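Local coordinates for protein cellulase (Uncultured bacterium, PDB 3WX5) that probably hydrolyses internal beta-1,4-glucosidic bonds of cellulose as a family 12 endoglucanase with a beta-jelly-roll fold, at residues N69-A74 against S115-A120; G150-G155 against E224-G229. All coordinates share one frame; numbering follows the deposited sequence.

Contact 1. Residues N69-A74 against S115-A120; sequences NGDNVA and SGRWNA
R117 NH1 donates to D71 OD1 at 3.0 Å in a salt bridge on the surface of the family 12 beta-jelly-roll, joining the loop after strand 60-65 to the first residue of strand 117-127. NH1 approaches OD1 almost in line with the C-O bond, with an N-H...O angle of 149°. The carboxylate and guanidinium planes stand 79° apart, and OD1 lies 21° out of the guanidinium plane. The bond is therefore single-pronged, not the flat two-pronged pairing of carboxylate and guanidinium. A bend at chi3 swings the guanidinium of R117 round, and its NH2 also bonds to G150 O, so this charged group ties together two loops. The acceptors on the 69-74 side sit in a type II' beta turn from N69 to N72, whose second position is the positive-phi G70. Two waters broaden the grip, both in the guanidinium plane. One accepts from R117 NH1 at 2.8 Å and donates to G70 O. The other accepts from R117 NH2 and closes a ring beside the direct bond, donating to D71 OD1 at 2.6 Å.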
ATOM      1  N   ASN A  69      -3.372   9.407  17.082  1.00 12.92           N
ATOM      2  CA  ASN A  69      -4.295  10.104  16.168  1.00 12.81           C
ATOM      3  C   ASN A  69      -5.708   9.588  16.324  1.00 11.03           C
ATOM      4  O   ASN A  69      -6.555   9.778  15.443  1.00 12.67           O
ATOM      5  CB  ASN A  69      -3.825   9.918  14.730  1.00 12.38           C
ATOM      6  CG  ASN A  69      -4.219  11.074  13.813  1.00 18.91           C
ATOM      7  OD1 ASN A  69      -4.521  10.875  12.618  1.00 17.72           O
ATOM      8  ND2 ASN A  69      -4.168  12.284  14.342  1.00 16.08           N
ATOM      9  N   GLY A  70      -6.016   8.996  17.477  1.00 11.14           N
ATOM     10  CA  GLY A  70      -7.362   8.449  17.648  1.00 11.32           C
ATOM     11  C   GLY A  70      -7.623   7.359  16.621  1.00 11.10           C
ATOM     12  O   GLY A  70      -6.755   6.507  16.383  1.00 10.86           O
ATOM     13  N   ASP A  71      -8.790   7.383  15.983  0.50  5.36           N
ATOM     14  CA  ASP A  71      -9.090   6.339  15.024  0.50  6.10           C
ATOM     15  C   ASP A  71      -8.948   6.781  13.585  0.50  5.05           C
ATOM     16  O   ASP A  71      -9.416   6.113  12.688  0.50  2.71           O
ATOM     17  CB  ASP A  71     -10.459   5.743  15.283  1.00 12.42           C
ATOM     18  CG  ASP A  71     -10.466   4.839  16.515  1.00 19.28           C
ATOM     19  OD1 ASP A  71      -9.519   4.040  16.673  1.00 20.85           O
ATOM     20  OD2 ASP A  71     -11.322   5.044  17.385  1.00 25.39           O
ATOM     21  N   ASN A  72      -8.207   7.861  13.383  1.00  8.71           N
ATOM     22  CA  ASN A  72      -7.844   8.354  12.050  1.00 10.07           C
ATOM     23  C   ASN A  72      -6.407   7.962  11.730  1.00 11.24           C
ATOM     24  O   ASN A  72      -5.496   8.196  12.547  1.00 11.10           O
ATOM     25  CB  ASN A  72      -7.922   9.888  12.029  1.00 12.60           C
ATOM     26  CG  ASN A  72      -9.345  10.397  12.073  1.00 14.52           C
ATOM     27  OD1 ASN A  72     -10.286   9.634  11.827  1.00 15.88           O
ATOM     28  ND2 ASN A  72      -9.517  11.675  12.400  1.00 10.37           N
ATOM     29  N   VAL A  73      -6.178   7.416  10.541  1.00 11.27           N
ATOM     30  CA  VAL A  73      -4.791   7.129  10.118  1.00 12.14           C
ATOM     31  C   VAL A  73      -3.938   8.409  10.091  1.00 13.88           C
ATOM     32  O   VAL A  73      -4.337   9.429   9.512  1.00 13.24           O
ATOM     33  CB  VAL A  73      -4.736   6.449   8.754  1.00 14.11           C
ATOM     34  CG1 VAL A  73      -3.265   6.284   8.289  1.00  9.65           C
ATOM     35  CG2 VAL A  73      -5.454   5.073   8.805  1.00 10.08           C
ATOM     36  N   ALA A  74      -2.802   8.368  10.781  1.00 12.49           N
ATOM     37  CA  ALA A  74      -1.868   9.491  10.821  1.00 10.57           C
ATOM     38  C   ALA A  74      -0.933   9.505   9.620  1.00 11.82           C
ATOM     39  O   ALA A  74      -0.516  10.571   9.190  1.00 10.88           O
ATOM     40  CB  ALA A  74      -1.021   9.440  12.120  1.00 11.25           C
ATOM     41  N   SER A 115       3.817  -3.024  20.013  1.00 16.88           N
ATOM     42  CA  SER A 115       3.180  -1.847  20.593  1.00 16.78           C
ATOM     43  C   SER A 115       2.522  -1.048  19.463  1.00 16.02           C
ATOM     44  O   SER A 115       2.751  -1.322  18.290  1.00 15.79           O
ATOM     45  CB  SER A 115       4.223  -0.974  21.288  1.00 17.00           C
ATOM     46  OG  SER A 115       5.101  -0.364  20.342  1.00 21.37           O
ATOM     47  N   GLY A 116       1.825   0.019  19.817  1.00 15.52           N
ATOM     48  CA  GLY A 116       1.190   0.868  18.808  1.00 14.46           C
ATOM     49  C   GLY A 116      -0.099   0.326  18.220  1.00 14.53           C
ATOM     50  O   GLY A 116      -0.582  -0.777  18.572  1.00 13.48           O
ATOM     51  N   ARG A 117      -0.689   1.127  17.335  1.00 11.29           N
ATOM     52  CA  ARG A 117      -1.868   0.717  16.599  1.00 10.44           C
ATOM     53  C   ARG A 117      -1.587   1.002  15.131  1.00 11.38           C
ATOM     54  O   ARG A 117      -1.332   2.153  14.763  1.00 12.17           O
ATOM     55  CB  ARG A 117      -3.087   1.525  17.086  1.00 10.78           C
ATOM     56  CG  ARG A 117      -3.327   1.348  18.602  1.00 13.95           C
ATOM     57  CD  ARG A 117      -4.655   1.996  19.033  1.00 14.39           C
ATOM     58  NE  ARG A 117      -5.767   1.186  18.520  1.00 20.67           N
ATOM     59  CZ  ARG A 117      -6.751   1.642  17.752  1.00 20.62           C
ATOM     60  NH1 ARG A 117      -6.807   2.943  17.430  1.00 24.17           N
ATOM     61  NH2 ARG A 117      -7.676   0.800  17.305  1.00 10.19           N
ATOM     62  N   TRP A 118      -1.509  -0.059  14.332  1.00  9.44           N
ATOM     63  CA  TRP A 118      -0.956   0.021  12.969  1.00 10.64           C
ATOM     64  C   TRP A 118      -1.389  -1.215  12.191  1.00 10.22           C
ATOM     65  O   TRP A 118      -1.932  -2.182  12.764  1.00  9.87           O
ATOM     66  CB  TRP A 118       0.587   0.089  12.982  1.00 11.63           C
ATOM     67  CG  TRP A 118       1.215  -1.033  13.816  1.00 12.00           C
ATOM     68  CD1 TRP A 118       1.629  -0.947  15.129  1.00 13.23           C
ATOM     69  CD2 TRP A 118       1.491  -2.383  13.397  1.00  9.54           C
ATOM     70  NE1 TRP A 118       2.101  -2.167  15.549  1.00 14.29           N
ATOM     71  CE2 TRP A 118       2.020  -3.069  14.518  1.00 11.92           C
ATOM     72  CE3 TRP A 118       1.364  -3.073  12.184  1.00  9.42           C
ATOM     73  CZ2 TRP A 118       2.359  -4.424  14.475  1.00 10.05           C
ATOM     74  CZ3 TRP A 118       1.726  -4.440  12.134  1.00 10.30           C
ATOM     75  CH2 TRP A 118       2.220  -5.092  13.281  1.00 10.68           C
ATOM     76  N   ASN A 119      -1.249  -1.141  10.872  1.00  8.61           N
ATOM     77  CA  ASN A 119      -1.379  -2.329  10.039  1.00  9.02           C
ATOM     78  C   ASN A 119      -0.208  -2.388   9.075  1.00 12.33           C
ATOM     79  O   ASN A 119       0.574  -1.427   9.011  1.00 10.93           O
ATOM     80  CB  ASN A 119      -2.717  -2.329   9.290  1.00  9.38           C
ATOM     81  CG  ASN A 119      -2.804  -1.255   8.196  1.00 10.77           C
ATOM     82  OD1 ASN A 119      -1.796  -0.869   7.589  1.00 10.06           O
ATOM     83  ND2 ASN A 119      -4.038  -0.891   7.837  1.00 12.45           N
ATOM     84  N   ALA A 120      -0.010  -3.554   8.453  1.00 10.58           N
ATOM     85  CA  ALA A 120       0.955  -3.693   7.358  1.00 11.00           C
ATOM     86  C   ALA A 120       0.138  -4.123   6.154  1.00 11.36           C
ATOM     87  O   ALA A 120      -0.589  -5.112   6.233  1.00 10.51           O
ATOM     88  CB  ALA A 120       2.005  -4.791   7.709  1.00 10.22           C
TER
HETATM   89  O   HOH W   1      -5.514   5.319  18.230  1.00 20.90           O
HETATM   90  O   HOH W   2      -9.323   1.720  15.554  1.00 29.55           O

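Contact 2. Residues G150-G155 against E224-G229; sequences GNVMPG and ELWEGG
V152 lies over the indole of W226 where the loop after strand 140-149 packs against the corner just after strand 215-225, in the larger sheet of the jelly roll. W226 stands at a classic beta bulge, in which W226 and E227 both face R117, and the chain turns a corner there. The contact is a CH-pi interaction: V152 CG1 is 3.7 Å from the centroid of the six-membered ring, only 19° off its normal. The methyl is shifted toward the rim, and its nearest ring atom is CE3 of W226 at 3.5 Å. With V152 CG1 anti to its own carbonyl carbon (chi1 -68°), this methyl is the one laid on the ring. M153 O stays 4.3 Å from W226 CZ2, which leaves the valine to make the main contact. R184 NH2 donates to V152 O, while P154 packs on W145, Y180 and A182. W145, V73 and N119 also touch the tryptophan, which is buried among them. The polar corner of the ring is turned to the neighbouring loop, where W226 NE1 makes a weak hydrogen bond to D71 O. Replacing W226 by alanine removes the ring face, and V152 is likely to be left over a gap between loop and sheet, with D71 O losing its weak bond. Branching at the valine widens the footprint on the indole, since CB of V152 comes within 3.7 Å of W226 CZ3, and V152 CG2 is 3.9 Å from that same W226 CZ3.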
ATOM      1  N   GLY A 150      -3.784  -3.864  17.593  1.00 10.49           N
ATOM      2  CA  GLY A 150      -4.580  -2.876  18.310  1.00 13.22           C
ATOM      3  C   GLY A 150      -6.034  -2.809  17.897  1.00 12.44           C
ATOM      4  O   GLY A 150      -6.715  -1.833  18.184  1.00 14.25           O
ATOM      5  N   ASN A 151      -6.534  -3.854  17.238  1.00 12.85           N
ATOM      6  CA  ASN A 151      -7.945  -3.890  16.817  1.00 13.69           C
ATOM      7  C   ASN A 151      -8.327  -2.768  15.873  1.00 12.86           C
ATOM      8  O   ASN A 151      -9.482  -2.354  15.851  1.00 13.30           O
ATOM      9  CB  ASN A 151      -8.930  -3.906  18.022  1.00 16.07           C
ATOM     10  CG  ASN A 151     -10.291  -4.535  17.660  1.00 17.23           C
ATOM     11  OD1 ASN A 151     -10.336  -5.569  16.998  1.00 18.01           O
ATOM     12  ND2 ASN A 151     -11.381  -3.948  18.140  1.00 16.84           N
ATOM     13  N   VAL A 152      -7.373  -2.289  15.073  1.00 10.05           N
ATOM     14  CA  VAL A 152      -7.670  -1.328  14.022  1.00 11.42           C
ATOM     15  C   VAL A 152      -8.569  -2.000  12.976  1.00 12.75           C
ATOM     16  O   VAL A 152      -8.509  -3.215  12.829  1.00 14.11           O
ATOM     17  CB  VAL A 152      -6.356  -0.800  13.386  1.00 10.14           C
ATOM     18  CG1 VAL A 152      -5.588   0.059  14.399  1.00 11.39           C
ATOM     19  CG2 VAL A 152      -5.482  -1.969  12.890  1.00 13.75           C
ATOM     20  N   MET A 153      -9.453  -1.237  12.326  1.00 13.10           N
ATOM     21  CA  MET A 153     -10.499  -1.809  11.447  1.00 12.23           C
ATOM     22  C   MET A 153     -10.362  -1.128  10.077  1.00 11.13           C
ATOM     23  O   MET A 153     -10.049   0.048  10.015  1.00 10.16           O
ATOM     24  CB  MET A 153     -11.901  -1.489  11.996  1.00 14.54           C
ATOM     25  CG  MET A 153     -12.351  -2.382  13.157  1.00 19.34           C
ATOM     26  SD  MET A 153     -12.324  -4.141  12.711  1.00 24.47           S
ATOM     27  CE  MET A 153     -11.823  -4.899  14.270  1.00 23.79           C
ATOM     28  N   PRO A 154     -10.630  -1.864   8.985  1.00 11.54           N
ATOM     29  CA  PRO A 154     -10.813  -1.241   7.670  1.00 12.86           C
ATOM     30  C   PRO A 154     -11.983  -0.261   7.672  1.00 12.00           C
ATOM     31  O   PRO A 154     -12.892  -0.360   8.527  1.00 14.36           O
ATOM     32  CB  PRO A 154     -11.148  -2.444   6.783  1.00 12.76           C
ATOM     33  CG  PRO A 154     -10.399  -3.562   7.413  1.00 12.05           C
ATOM     34  CD  PRO A 154     -10.665  -3.330   8.881  1.00 13.21           C
ATOM     35  N   GLY A 155     -11.943   0.690   6.746  1.00 10.79           N
ATOM     36  CA  GLY A 155     -13.107   1.543   6.455  1.00 10.81           C
ATOM     37  C   GLY A 155     -14.318   0.746   6.018  1.00 12.13           C
ATOM     38  O   GLY A 155     -14.198  -0.389   5.553  1.00 12.68           O
ATOM     39  N   GLU A 224      -0.081   1.494   7.714  1.00  9.05           N
ATOM     40  CA  GLU A 224      -0.911   2.598   8.186  1.00  9.50           C
ATOM     41  C   GLU A 224      -0.693   2.745   9.685  1.00 11.20           C
ATOM     42  O   GLU A 224      -0.846   1.784  10.446  1.00  9.48           O
ATOM     43  CB  GLU A 224      -2.394   2.391   7.861  1.00 11.29           C
ATOM     44  CG  GLU A 224      -2.704   2.348   6.357  1.00 12.91           C
ATOM     45  CD  GLU A 224      -4.201   2.420   6.071  1.00 16.77           C
ATOM     46  OE1 GLU A 224      -4.949   1.495   6.461  1.00 13.32           O
ATOM     47  OE2 GLU A 224      -4.644   3.436   5.502  1.00 15.47           O
ATOM     48  N   LEU A 225      -0.394   3.962  10.124  1.00  9.04           N
ATOM     49  CA  LEU A 225      -0.102   4.179  11.539  1.00 10.49           C
ATOM     50  C   LEU A 225      -1.217   5.022  12.167  1.00 11.36           C
ATOM     51  O   LEU A 225      -1.526   6.098  11.675  1.00 10.85           O
ATOM     52  CB  LEU A 225       1.238   4.898  11.681  1.00 10.42           C
ATOM     53  CG  LEU A 225       2.407   4.155  11.040  1.00 14.49           C
ATOM     54  CD1 LEU A 225       3.678   4.945  11.228  1.00 11.13           C
ATOM     55  CD2 LEU A 225       2.518   2.719  11.600  1.00 14.43           C
ATOM     56  N   TRP A 226      -1.851   4.506  13.228  1.00  9.88           N
ATOM     57  CA  TRP A 226      -2.744   5.327  14.033  1.00  9.64           C
ATOM     58  C   TRP A 226      -2.023   5.828  15.299  1.00 12.33           C
ATOM     59  O   TRP A 226      -2.236   6.954  15.747  1.00 11.92           O
ATOM     60  CB  TRP A 226      -3.982   4.544  14.453  1.00 10.64           C
ATOM     61  CG  TRP A 226      -4.979   4.241  13.337  1.00  9.03           C
ATOM     62  CD1 TRP A 226      -6.190   4.847  13.131  1.00  8.83           C
ATOM     63  CD2 TRP A 226      -4.921   3.140  12.424  1.00  7.81           C
ATOM     64  NE1 TRP A 226      -6.871   4.213  12.112  1.00  9.63           N
ATOM     65  CE2 TRP A 226      -6.122   3.144  11.684  1.00  9.15           C
ATOM     66  CE3 TRP A 226      -3.947   2.176  12.128  1.00  8.73           C
ATOM     67  CZ2 TRP A 226      -6.374   2.234  10.656  1.00 10.18           C
ATOM     68  CZ3 TRP A 226      -4.215   1.253  11.110  1.00  8.69           C
ATOM     69  CH2 TRP A 226      -5.433   1.278  10.414  1.00 12.25           C
ATOM     70  N   GLU A 227      -1.193   4.960  15.889  1.00 10.99           N
ATOM     71  CA  GLU A 227      -0.547   5.268  17.167  1.00 14.67           C
ATOM     72  C   GLU A 227       0.824   4.611  17.132  1.00 14.24           C
ATOM     73  O   GLU A 227       0.926   3.418  16.861  1.00 12.66           O
ATOM     74  CB  GLU A 227      -1.384   4.685  18.305  1.00 14.38           C
ATOM     75  CG  GLU A 227      -1.273   5.384  19.648  1.00 27.19           C
ATOM     76  CD  GLU A 227      -2.472   5.005  20.531  1.00 35.77           C
ATOM     77  OE1 GLU A 227      -2.550   3.827  20.891  1.00 32.28           O
ATOM     78  OE2 GLU A 227      -3.448   5.790  20.651  1.00 41.20           O
ATOM     79  N   GLY A 228       1.883   5.394  17.327  1.00 14.06           N
ATOM     80  CA  GLY A 228       3.235   4.804  17.372  1.00 13.35           C
ATOM     81  C   GLY A 228       3.722   4.268  16.038  1.00 14.72           C
ATOM     82  O   GLY A 228       3.383   4.806  14.979  1.00 13.92           O
ATOM     83  N   GLY A 229       4.504   3.190  16.079  1.00 14.04           N
ATOM     84  CA  GLY A 229       5.024   2.603  14.844  1.00 15.82           C
ATOM     85  C   GLY A 229       6.531   2.367  14.838  1.00 14.64           C
ATOM     86  O   GLY A 229       7.058   1.666  13.967  1.00 13.32           O
TER

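In the fold
The centres of contact 1 and contact 2 lie about 3 Å apart, contact 1 at the surface and contact 2 buried. Both reach the same sheet, in which strands 117-127 and 215-225 are neighbours; R117 N lies 2.8 Å from E227 O, a probable hydrogen bond. Loop 69-74 joins that sheet through A74 N, 2.8 Å from L225 O and probably bonded to it. R117 spans both contacts, since its side chain also packs on V152. R117 and W226 thus each touch both loops, 69-74 and 150-155, the former being joined to the sheet by backbone bonds as well. In family 12 enzymes this larger sheet forms the concave substrate cleft, so both contacts probably lie near it.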